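Local atomic coordinates of CofB (Escherichia coli, PDB entry 5AX6), a protein that serves as a minor pilin of the CFA/III type IVb pilus of human enterotoxigenic Escherichia coli, forms a homotrimer and probably takes part in pilus assembly. Residues A[90-95]-A[108-113]; A[194-197]-A[202-205]; A[312-315]-A[321-324]. All coordinates share one frame; numbering follows the deposited sequence.

Interaction 1: A[90-95]-A[108-113]; sequences KYCIST and IPCEEP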
ATOM      1  N   LYS A  90      21.980   6.190 -30.428  1.00 17.02           N
ATOM      2  CA  LYS A  90      22.262   6.052 -31.852  1.00 20.80           C
ATOM      3  C   LYS A  90      21.214   6.793 -32.699  1.00 22.00           C
ATOM      4  O   LYS A  90      21.554   7.452 -33.678  1.00 21.26           O
ATOM      5  CB  LYS A  90      22.300   4.581 -32.239  1.00 20.97           C
ATOM      6  CG  LYS A  90      22.480   4.304 -33.732  1.00 24.04           C
ATOM      7  CD  LYS A  90      22.554   2.808 -33.999  1.00 29.14           C
ATOM      8  CE  LYS A  90      22.894   2.496 -35.456  1.00 40.92           C
ATOM      9  NZ  LYS A  90      24.297   2.879 -35.810  1.00 42.87           N
ATOM     10  N   TYR A  91      19.947   6.705 -32.304  1.00 20.47           N
ATOM     11  CA  TYR A  91      18.888   7.311 -33.106  1.00 23.68           C
ATOM     12  C   TYR A  91      18.471   8.670 -32.585  1.00 22.44           C
ATOM     13  O   TYR A  91      17.309   9.059 -32.696  1.00 20.62           O
ATOM     14  CB  TYR A  91      17.692   6.354 -33.209  1.00 25.36           C
ATOM     15  CG  TYR A  91      18.094   5.163 -34.035  1.00 23.41           C
ATOM     16  CD1 TYR A  91      18.325   5.300 -35.401  1.00 26.04           C
ATOM     17  CD2 TYR A  91      18.325   3.921 -33.447  1.00 28.30           C
ATOM     18  CE1 TYR A  91      18.740   4.223 -36.174  1.00 26.06           C
ATOM     19  CE2 TYR A  91      18.740   2.835 -34.213  1.00 29.49           C
ATOM     20  CZ  TYR A  91      18.938   2.994 -35.573  1.00 32.67           C
ATOM     21  OH  TYR A  91      19.349   1.932 -36.338  1.00 34.63           O
ATOM     22  N   CYS A  92      19.434   9.387 -32.011  1.00 17.25           N
ATOM     23  CA  CYS A  92      19.305  10.825 -31.816  1.00 19.96           C
ATOM     24  C   CYS A  92      18.960  11.510 -33.144  1.00 24.82           C
ATOM     25  O   CYS A  92      18.346  12.577 -33.159  1.00 22.52           O
ATOM     26  CB  CYS A  92      20.591  11.413 -31.253  1.00 24.74           C
ATOM     27  SG  CYS A  92      20.666  11.307 -29.433  1.00 29.12           S
ATOM     28  N   ILE A  93      19.390  10.905 -34.250  1.00 21.22           N
ATOM     29  CA  ILE A  93      18.891  11.292 -35.580  1.00 19.40           C
ATOM     30  C   ILE A  93      18.245  10.072 -36.225  1.00 24.90           C
ATOM     31  O   ILE A  93      18.561   8.942 -35.868  1.00 20.91           O
ATOM     32  CB  ILE A  93      20.007  11.871 -36.498  1.00 20.99           C
ATOM     33  CG1 ILE A  93      21.159  10.870 -36.670  1.00 19.61           C
ATOM     34  CG2 ILE A  93      20.485  13.209 -35.951  1.00 23.98           C
ATOM     35  CD1 ILE A  93      22.378  11.422 -37.443  1.00 24.20           C
ATOM     36  N   SER A  94      17.330  10.300 -37.164  1.00 19.37           N
ATOM     37  CA  SER A  94      16.502   9.235 -37.699  1.00 22.82           C
ATOM     38  C   SER A  94      17.327   8.141 -38.375  1.00 21.92           C
ATOM     39  O   SER A  94      17.054   6.952 -38.219  1.00 26.44           O
ATOM     40  CB  SER A  94      15.479   9.824 -38.690  1.00 27.42           C
ATOM     41  OG  SER A  94      14.751   8.791 -39.320  1.00 37.45           O
ATOM     42  N   THR A  95      18.350   8.547 -39.110  1.00 21.71           N
ATOM     43  CA  THR A  95      19.139   7.603 -39.874  1.00 22.55           C
ATOM     44  C   THR A  95      20.181   6.895 -39.015  1.00 25.11           C
ATOM     45  O   THR A  95      20.804   5.942 -39.467  1.00 20.50           O
ATOM     46  CB  THR A  95      19.856   8.299 -41.043  1.00 20.17           C
ATOM     47  OG1 THR A  95      20.552   7.323 -41.827  1.00 36.93           O
ATOM     48  CG2 THR A  95      20.848   9.321 -40.540  1.00 20.16           C
ATOM     49  N   ILE A 108      22.060  11.817 -21.159  1.00 19.78           N
ATOM     50  CA  ILE A 108      22.174  13.239 -21.427  1.00 20.89           C
ATOM     51  C   ILE A 108      21.451  13.510 -22.745  1.00 20.90           C
ATOM     52  O   ILE A 108      21.261  12.597 -23.543  1.00 19.54           O
ATOM     53  CB  ILE A 108      23.641  13.701 -21.521  1.00 18.69           C
ATOM     54  CG1 ILE A 108      24.352  12.971 -22.664  1.00 20.32           C
ATOM     55  CG2 ILE A 108      24.366  13.449 -20.189  1.00 19.82           C
ATOM     56  CD1 ILE A 108      25.833  13.365 -22.841  1.00 17.10           C
ATOM     57  N   PRO A 109      21.049  14.763 -22.968  1.00 20.60           N
ATOM     58  CA  PRO A 109      20.307  15.094 -24.194  1.00 23.50           C
ATOM     59  C   PRO A 109      21.120  14.860 -25.466  1.00 22.66           C
ATOM     60  O   PRO A 109      22.342  15.009 -25.455  1.00 19.88           O
ATOM     61  CB  PRO A 109      19.980  16.588 -24.021  1.00 24.24           C
ATOM     62  CG  PRO A 109      20.797  17.067 -22.853  1.00 31.31           C
ATOM     63  CD  PRO A 109      21.054  15.866 -21.993  1.00 21.84           C
ATOM     64  N   CYS A 110      20.447  14.504 -26.555  1.00 20.87           N
ATOM     65  CA  CYS A 110      21.102  14.380 -27.847  1.00 23.92           C
ATOM     66  C   CYS A 110      21.899  15.626 -28.175  1.00 23.39           C
ATOM     67  O   CYS A 110      23.063  15.565 -28.577  1.00 21.27           O
ATOM     68  CB  CYS A 110      20.059  14.136 -28.942  1.00 24.90           C
ATOM     69  SG  CYS A 110      19.220  12.551 -28.740  1.00 30.25           S
ATOM     70  N   GLU A 111      21.251  16.765 -27.994  1.00 23.12           N
ATOM     71  CA  GLU A 111      21.875  18.041 -28.276  1.00 20.84           C
ATOM     72  C   GLU A 111      22.432  18.608 -26.981  1.00 22.62           C
ATOM     73  O   GLU A 111      21.720  18.669 -25.982  1.00 25.43           O
ATOM     74  CB  GLU A 111      20.841  18.984 -28.901  1.00 29.28           C
ATOM     75  CG  GLU A 111      21.355  20.353 -29.259  1.00 34.78           C
ATOM     76  CD  GLU A 111      20.285  21.179 -29.964  1.00 36.40           C
ATOM     77  OE1 GLU A 111      19.223  20.608 -30.312  1.00 31.01           O
ATOM     78  OE2 GLU A 111      20.518  22.387 -30.168  1.00 43.85           O
ATOM     79  N   GLU A 112      23.700  19.004 -26.983  1.00 23.76           N
ATOM     80  CA  GLU A 112      24.246  19.667 -25.807  1.00 25.82           C
ATOM     81  C   GLU A 112      23.402  20.885 -25.489  1.00 27.49           C
ATOM     82  O   GLU A 112      23.025  21.621 -26.400  1.00 27.78           O
ATOM     83  CB  GLU A 112      25.701  20.080 -26.028  1.00 28.55           C
ATOM     84  CG  GLU A 112      26.340  20.738 -24.795  1.00 26.85           C
ATOM     85  CD  GLU A 112      27.743  21.255 -25.063  1.00 35.02           C
ATOM     86  OE1 GLU A 112      28.719  20.590 -24.638  1.00 34.37           O
ATOM     87  OE2 GLU A 112      27.864  22.326 -25.703  1.00 35.70           O
ATOM     88  N   PRO A 113      23.083  21.086 -24.201  1.00 27.05           N
ATOM     89  CA  PRO A 113      22.354  22.269 -23.729  1.00 33.15           C
ATOM     90  C   PRO A 113      22.894  23.559 -24.346  1.00 32.69           C
ATOM     91  O   PRO A 113      24.091  23.839 -24.274  1.00 30.88           O
ATOM     92  CB  PRO A 113      22.582  22.233 -22.219  1.00 32.52           C
ATOM     93  CG  PRO A 113      22.622  20.754 -21.913  1.00 26.69           C
ATOM     94  CD  PRO A 113      23.313  20.113 -23.115  1.00 28.28           C
TER
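Cys-92 and Cys-110 carry the whole contact between the two loop segments through a disulfide. The SG atoms of Cys-92 and Cys-110 are 2.0 Å apart, and the torsion about the S–S bond is -78°, near a right angle in magnitude and of left-handed sign. Each sulfur is set anti to its own carbonyl carbon, beside the backbone N (chi1 -86° in Cys-92 and -65° in Cys-110), which turns the two sulfurs toward each other. Consistent with this, the CB atoms of Cys-92 and Cys-110 stand 3.6 Å apart and their CA atoms 5.6 Å. The crossed distances are shorter, 3.1 Å from Cys-92 CB to Cys-110 SG and 2.9 Å from Cys-110 CB to Cys-92 SG, as the bond angles at the two sulfurs require. The buried surface, 113 Å² over both sides, belongs to these two residues.

The bridge closes a covalent loop within the long connection from strand 75-76 to strand 121-130 of the pilin domain, a connection in which the residues between the two segments are neither helix nor strand.

No hydrogen bond spans the segments, but polar contacts lie on each flank. Lys-90 NZ is hydrogen-bonded to the carbonyl oxygens of Thr-97 and Gly-99, Tyr-91 N to Glu-102 OE1, and Pro-109 O to Arg-84 NH2.

In packing, the side chains of Ile-108, Pro-109, Glu-112 and Pro-113 reach Glu-17 on the N-terminal helix 4-25.

Interaction 2: A[194-197]-A[202-205]; sequences RLTT and PLTF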
ATOM      1  N   ARG A 194      46.856  20.563 -15.332  1.00 24.53           N
ATOM      2  CA  ARG A 194      47.543  19.980 -14.185  1.00 22.50           C
ATOM      3  C   ARG A 194      47.012  20.615 -12.909  1.00 17.85           C
ATOM      4  O   ARG A 194      46.437  21.703 -12.946  1.00 23.71           O
ATOM      5  CB  ARG A 194      49.059  20.190 -14.282  1.00 22.46           C
ATOM      6  CG  ARG A 194      49.436  21.665 -14.214  1.00 24.25           C
ATOM      7  CD  ARG A 194      50.941  21.909 -14.051  1.00 30.86           C
ATOM      8  NE  ARG A 194      51.211  23.342 -14.159  1.00 32.41           N
ATOM      9  CZ  ARG A 194      51.371  23.980 -15.315  1.00 34.22           C
ATOM     10  NH1 ARG A 194      51.331  23.307 -16.464  1.00 29.73           N
ATOM     11  NH2 ARG A 194      51.582  25.290 -15.322  1.00 40.78           N
ATOM     12  N   LEU A 195      47.191  19.940 -11.782  1.00 22.20           N
ATOM     13  CA  LEU A 195      46.770  20.505 -10.506  1.00 19.73           C
ATOM     14  C   LEU A 195      47.545  21.786 -10.205  1.00 25.67           C
ATOM     15  O   LEU A 195      48.765  21.833 -10.330  1.00 21.98           O
ATOM     16  CB  LEU A 195      46.961  19.492  -9.377  1.00 22.80           C
ATOM     17  CG  LEU A 195      46.129  18.217  -9.488  1.00 27.98           C
ATOM     18  CD1 LEU A 195      46.536  17.231  -8.408  1.00 25.53           C
ATOM     19  CD2 LEU A 195      44.647  18.561  -9.365  1.00 21.91           C
ATOM     20  N   THR A 196      46.826  22.832  -9.840  1.00 24.52           N
ATOM     21  CA  THR A 196      47.468  24.029  -9.322  1.00 30.20           C
ATOM     22  C   THR A 196      48.063  23.681  -7.963  1.00 29.41           C
ATOM     23  O   THR A 196      47.443  22.949  -7.191  1.00 23.63           O
ATOM     24  CB  THR A 196      46.466  25.189  -9.207  1.00 27.20           C
ATOM     25  OG1 THR A 196      46.057  25.586 -10.523  1.00 26.43           O
ATOM     26  CG2 THR A 196      47.090  26.384  -8.478  1.00 29.12           C
ATOM     27  N   THR A 197      49.273  24.162  -7.676  1.00 25.98           N
ATOM     28  CA  THR A 197      49.906  23.852  -6.391  1.00 28.05           C
ATOM     29  C   THR A 197      50.372  25.105  -5.653  1.00 32.74           C
ATOM     30  O   THR A 197      50.693  26.123  -6.267  1.00 30.17           O
ATOM     31  CB  THR A 197      51.143  22.929  -6.542  1.00 32.07           C
ATOM     32  OG1 THR A 197      52.087  23.542  -7.428  1.00 33.88           O
ATOM     33  CG2 THR A 197      50.755  21.536  -7.071  1.00 27.23           C
ATOM     34  N   PRO A 202      48.825  20.405  -3.935  1.00 30.40           N
ATOM     35  CA  PRO A 202      47.684  20.659  -4.823  1.00 32.38           C
ATOM     36  C   PRO A 202      46.617  21.483  -4.122  1.00 23.25           C
ATOM     37  O   PRO A 202      46.326  21.249  -2.951  1.00 31.19           O
ATOM     38  CB  PRO A 202      47.179  19.250  -5.161  1.00 29.94           C
ATOM     39  CG  PRO A 202      48.410  18.400  -5.071  1.00 30.54           C
ATOM     40  CD  PRO A 202      49.196  18.979  -3.910  1.00 29.41           C
ATOM     41  N   LEU A 203      46.054  22.440  -4.849  1.00 28.36           N
ATOM     42  CA  LEU A 203      45.151  23.436  -4.284  1.00 28.85           C
ATOM     43  C   LEU A 203      43.687  23.033  -4.431  1.00 31.11           C
ATOM     44  O   LEU A 203      43.161  22.956  -5.546  1.00 27.95           O
ATOM     45  CB  LEU A 203      45.388  24.790  -4.956  1.00 29.55           C
ATOM     46  CG  LEU A 203      44.520  25.975  -4.518  1.00 30.30           C
ATOM     47  CD1 LEU A 203      44.780  26.342  -3.064  1.00 36.88           C
ATOM     48  CD2 LEU A 203      44.760  27.179  -5.421  1.00 35.92           C
ATOM     49  N   THR A 204      43.036  22.772  -3.304  1.00 26.91           N
ATOM     50  CA  THR A 204      41.601  22.473  -3.303  1.00 26.51           C
ATOM     51  C   THR A 204      40.854  23.771  -3.200  1.00 34.87           C
ATOM     52  O   THR A 204      41.421  24.777  -2.770  1.00 33.13           O
ATOM     53  CB  THR A 204      41.198  21.569  -2.142  1.00 30.72           C
ATOM     54  OG1 THR A 204      41.429  22.263  -0.911  1.00 36.71           O
ATOM     55  CG2 THR A 204      41.997  20.282  -2.167  1.00 29.84           C
ATOM     56  N   PHE A 205      39.585  23.769  -3.591  1.00 30.31           N
ATOM     57  CA  PHE A 205      38.828  25.008  -3.529  1.00 36.70           C
ATOM     58  C   PHE A 205      38.762  25.570  -2.109  1.00 38.55           C
ATOM     59  O   PHE A 205      38.731  26.786  -1.926  1.00 43.00           O
ATOM     60  CB  PHE A 205      37.411  24.831  -4.060  1.00 35.63           C
ATOM     61  CG  PHE A 205      36.627  26.104  -4.053  1.00 39.65           C
ATOM     62  CD1 PHE A 205      36.866  27.079  -5.014  1.00 44.94           C
ATOM     63  CD2 PHE A 205      35.686  26.350  -3.070  1.00 45.54           C
ATOM     64  CE1 PHE A 205      36.161  28.272  -5.005  1.00 47.60           C
ATOM     65  CE2 PHE A 205      34.975  27.541  -3.056  1.00 51.75           C
ATOM     66  CZ  PHE A 205      35.216  28.502  -4.026  1.00 46.74           C
TER
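Thr-196 O receives the backbone N-H of Leu-203, with 2.8 Å between Leu-203 N and Thr-196 O and an angle of 149° at the hydrogen. The same oxygen is approached by a C-H of the preceding residue, Pro-202 CA lying 3.3 Å from Thr-196 O. These contacts close a beta hairpin at one margin of the pilin domain's antiparallel sheet, where strand 194-198 turns back into strand 201-202. Thr-197 and Pro-202 form a non-hydrogen-bonded antiparallel pair with side chains on the same face; Thr-197 CG2 stands 3.9 Å from Pro-202 N.

Leu-195 meets the proline ring at an oblique crossing, its CD1 3.9 Å from Pro-202 CB, and both side chains also rest on Tyr-181 of strand 179-185. Thr-196 and Leu-203 are both buried, and their side chains extend alongside each other in the same direction. The threonine OG1 is hydrogen-bonded to Glu-184 OE1, while its methyl lies anti to the backbone N and is left to face the leucine. Leu-203 CG is likewise anti to its own N (chi1 179°), and the resulting methyl contact is 3.9 Å from Thr-196 CG2 to Leu-203 CD2.

Interaction 3: A[312-315]-A[321-324]; sequences IKLK and PATM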
ATOM      1  N   ILE A 312     -11.714   0.187  -8.151  1.00 17.41           N
ATOM      2  CA  ILE A 312     -11.014  -0.711  -7.241  1.00 17.09           C
ATOM      3  C   ILE A 312     -11.966  -1.815  -6.808  1.00 18.24           C
ATOM      4  O   ILE A 312     -13.145  -1.548  -6.568  1.00 17.35           O
ATOM      5  CB  ILE A 312     -10.523   0.021  -5.980  1.00 17.62           C
ATOM      6  CG1 ILE A 312      -9.567   1.135  -6.378  1.00 23.64           C
ATOM      7  CG2 ILE A 312      -9.843  -0.980  -5.030  1.00 25.51           C
ATOM      8  CD1 ILE A 312      -8.473   0.654  -7.253  1.00 21.03           C
ATOM      9  N   LYS A 313     -11.450  -3.032  -6.705  1.00 18.99           N
ATOM     10  CA  LYS A 313     -12.248  -4.179  -6.260  1.00 19.04           C
ATOM     11  C   LYS A 313     -11.536  -4.890  -5.112  1.00 16.91           C
ATOM     12  O   LYS A 313     -10.365  -5.266  -5.231  1.00 18.58           O
ATOM     13  CB  LYS A 313     -12.499  -5.146  -7.429  1.00 21.42           C
ATOM     14  CG  LYS A 313     -13.321  -6.376  -7.051  1.00 19.59           C
ATOM     15  CD  LYS A 313     -13.585  -7.243  -8.280  1.00 22.82           C
ATOM     16  CE  LYS A 313     -14.387  -8.491  -7.908  1.00 28.38           C
ATOM     17  NZ  LYS A 313     -14.598  -9.361  -9.092  1.00 28.42           N
ATOM     18  N   LEU A 314     -12.236  -5.060  -3.992  1.00 16.91           N
ATOM     19  CA  LEU A 314     -11.695  -5.816  -2.871  1.00 16.31           C
ATOM     20  C   LEU A 314     -12.121  -7.270  -3.050  1.00 20.21           C
ATOM     21  O   LEU A 314     -13.315  -7.574  -3.011  1.00 18.28           O
ATOM     22  CB  LEU A 314     -12.198  -5.255  -1.535  1.00 16.60           C
ATOM     23  CG  LEU A 314     -11.704  -5.958  -0.268  1.00 19.63           C
ATOM     24  CD1 LEU A 314     -10.194  -5.850  -0.114  1.00 17.62           C
ATOM     25  CD2 LEU A 314     -12.400  -5.379   0.964  1.00 19.00           C
ATOM     26  N   LYS A 315     -11.157  -8.165  -3.251  1.00 16.96           N
ATOM     27  CA  LYS A 315     -11.480  -9.534  -3.634  1.00 20.09           C
ATOM     28  C   LYS A 315     -10.577 -10.589  -3.019  1.00 24.21           C
ATOM     29  O   LYS A 315      -9.447 -10.295  -2.597  1.00 21.15           O
ATOM     30  CB  LYS A 315     -11.421  -9.666  -5.159  1.00 21.70           C
ATOM     31  CG  LYS A 315     -10.027  -9.439  -5.741  1.00 24.71           C
ATOM     32  CD  LYS A 315     -10.026  -9.576  -7.265  1.00 32.50           C
ATOM     33  CE  LYS A 315      -8.605  -9.676  -7.807  1.00 38.19           C
ATOM     34  NZ  LYS A 315      -7.843 -10.819  -7.187  1.00 47.12           N
ATOM     35  N   PRO A 321     -15.889 -10.827  -4.272  1.00 22.96           N
ATOM     36  CA  PRO A 321     -15.772  -9.639  -3.420  1.00 21.27           C
ATOM     37  C   PRO A 321     -15.548 -10.045  -1.967  1.00 23.28           C
ATOM     38  O   PRO A 321     -16.094 -11.048  -1.495  1.00 20.47           O
ATOM     39  CB  PRO A 321     -17.116  -8.925  -3.616  1.00 23.10           C
ATOM     40  CG  PRO A 321     -17.531  -9.327  -5.030  1.00 25.91           C
ATOM     41  CD  PRO A 321     -17.100 -10.787  -5.118  1.00 24.49           C
ATOM     42  N   ALA A 322     -14.713  -9.287  -1.277  1.00 16.98           N
ATOM     43  CA  ALA A 322     -14.455  -9.527   0.127  1.00 17.19           C
ATOM     44  C   ALA A 322     -14.968  -8.336   0.928  1.00 15.58           C
ATOM     45  O   ALA A 322     -15.500  -7.379   0.361  1.00 18.06           O
ATOM     46  CB  ALA A 322     -12.946  -9.763   0.375  1.00 17.86           C
ATOM     47  N   THR A 323     -14.796  -8.405   2.241  1.00 17.93           N
ATOM     48  CA  THR A 323     -15.427  -7.477   3.167  1.00 17.00           C
ATOM     49  C   THR A 323     -14.490  -6.451   3.750  1.00 18.85           C
ATOM     50  O   THR A 323     -13.375  -6.776   4.162  1.00 16.37           O
ATOM     51  CB  THR A 323     -16.069  -8.238   4.345  1.00 21.72           C
ATOM     52  OG1 THR A 323     -17.062  -9.114   3.819  1.00 24.74           O
ATOM     53  CG2 THR A 323     -16.711  -7.267   5.336  1.00 24.75           C
ATOM     54  N   MET A 324     -14.966  -5.212   3.785  1.00 18.38           N
ATOM     55  CA  MET A 324     -14.286  -4.151   4.519  1.00 17.77           C
ATOM     56  C   MET A 324     -15.210  -3.617   5.612  1.00 19.64           C
ATOM     57  O   MET A 324     -16.370  -3.265   5.356  1.00 17.42           O
ATOM     58  CB  MET A 324     -13.856  -3.008   3.596  1.00 17.05           C
ATOM     59  CG  MET A 324     -13.009  -1.963   4.351  1.00 22.71           C
ATOM     60  SD  MET A 324     -12.528  -0.519   3.404  1.00 23.22           S
ATOM     61  CE  MET A 324     -14.129   0.094   2.879  1.00 37.03           C
TER
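Lys-313 reaches Pro-321 with the far end of an almost fully extended side chain, its CE 4.3 Å from Pro-321 CG. The ammonium is hydrogen-bonded to Gly-319 O in the connecting turn. Segment 312-315 belongs to strand 308-315, an edge strand of the three-stranded antiparallel sheet in the CofB beta-repeat domain; after the turn a single backbone bridge joins it to the chain leading into strand 323-325 at the trimer interface. There the sheet runs on between subunits: Ile-312, Lys-313, Thr-323 and Met-324 pair in parallel fashion with a strand of the second subunit, Met-324 does so with a strand of the third as well, and it packs on Met-324 of both.

Leu-314 comes next and does most of the work. Its carbonyl oxygen accepts the backbone N-H of Ala-322, with 2.8 Å between Ala-322 N and Leu-314 O and 161° at the hydrogen. The oxygen also receives a C-H contact, 3.2 Å from Pro-321 CA. With CG anti to the backbone N (chi1 -180°), the side chain swings its branch point to 4.1 Å from Ala-322 CB, and CD2 reaches both Thr-323 O and, at 3.8 Å, Met-324 CB. Replacing this leucine with an alanine would probably open a gap beside Ala-322 CB and Met-324 CB, where CG and CD2 now pack.

At Lys-315 the backbones are bridged once, and the end of the lysine side chain leads away; Lys-315 CA lies 4.3 Å from Pro-321 CA and 4.0 Å from Ala-322 N.

In the fold
The three contacts follow one another along the chain without overlap, and none touches another. Interactions 1 and 2 share the pilin domain: their centres are 35 Å apart and their nearest atoms about 20 Å, one closing a loop beside the N-terminal helix and the other a hairpin at the sheet margin. Interaction 3 is far from both, its centre 48 Å from that of interaction 1 and 66 Å from that of interaction 2, in keeping with an elongated chain. It differs in setting too: no other subunit touches 90-95 or 108-113, and one reaches only a single residue of interaction 2, whereas both neighbouring subunits pack on 312-315 and 321-324.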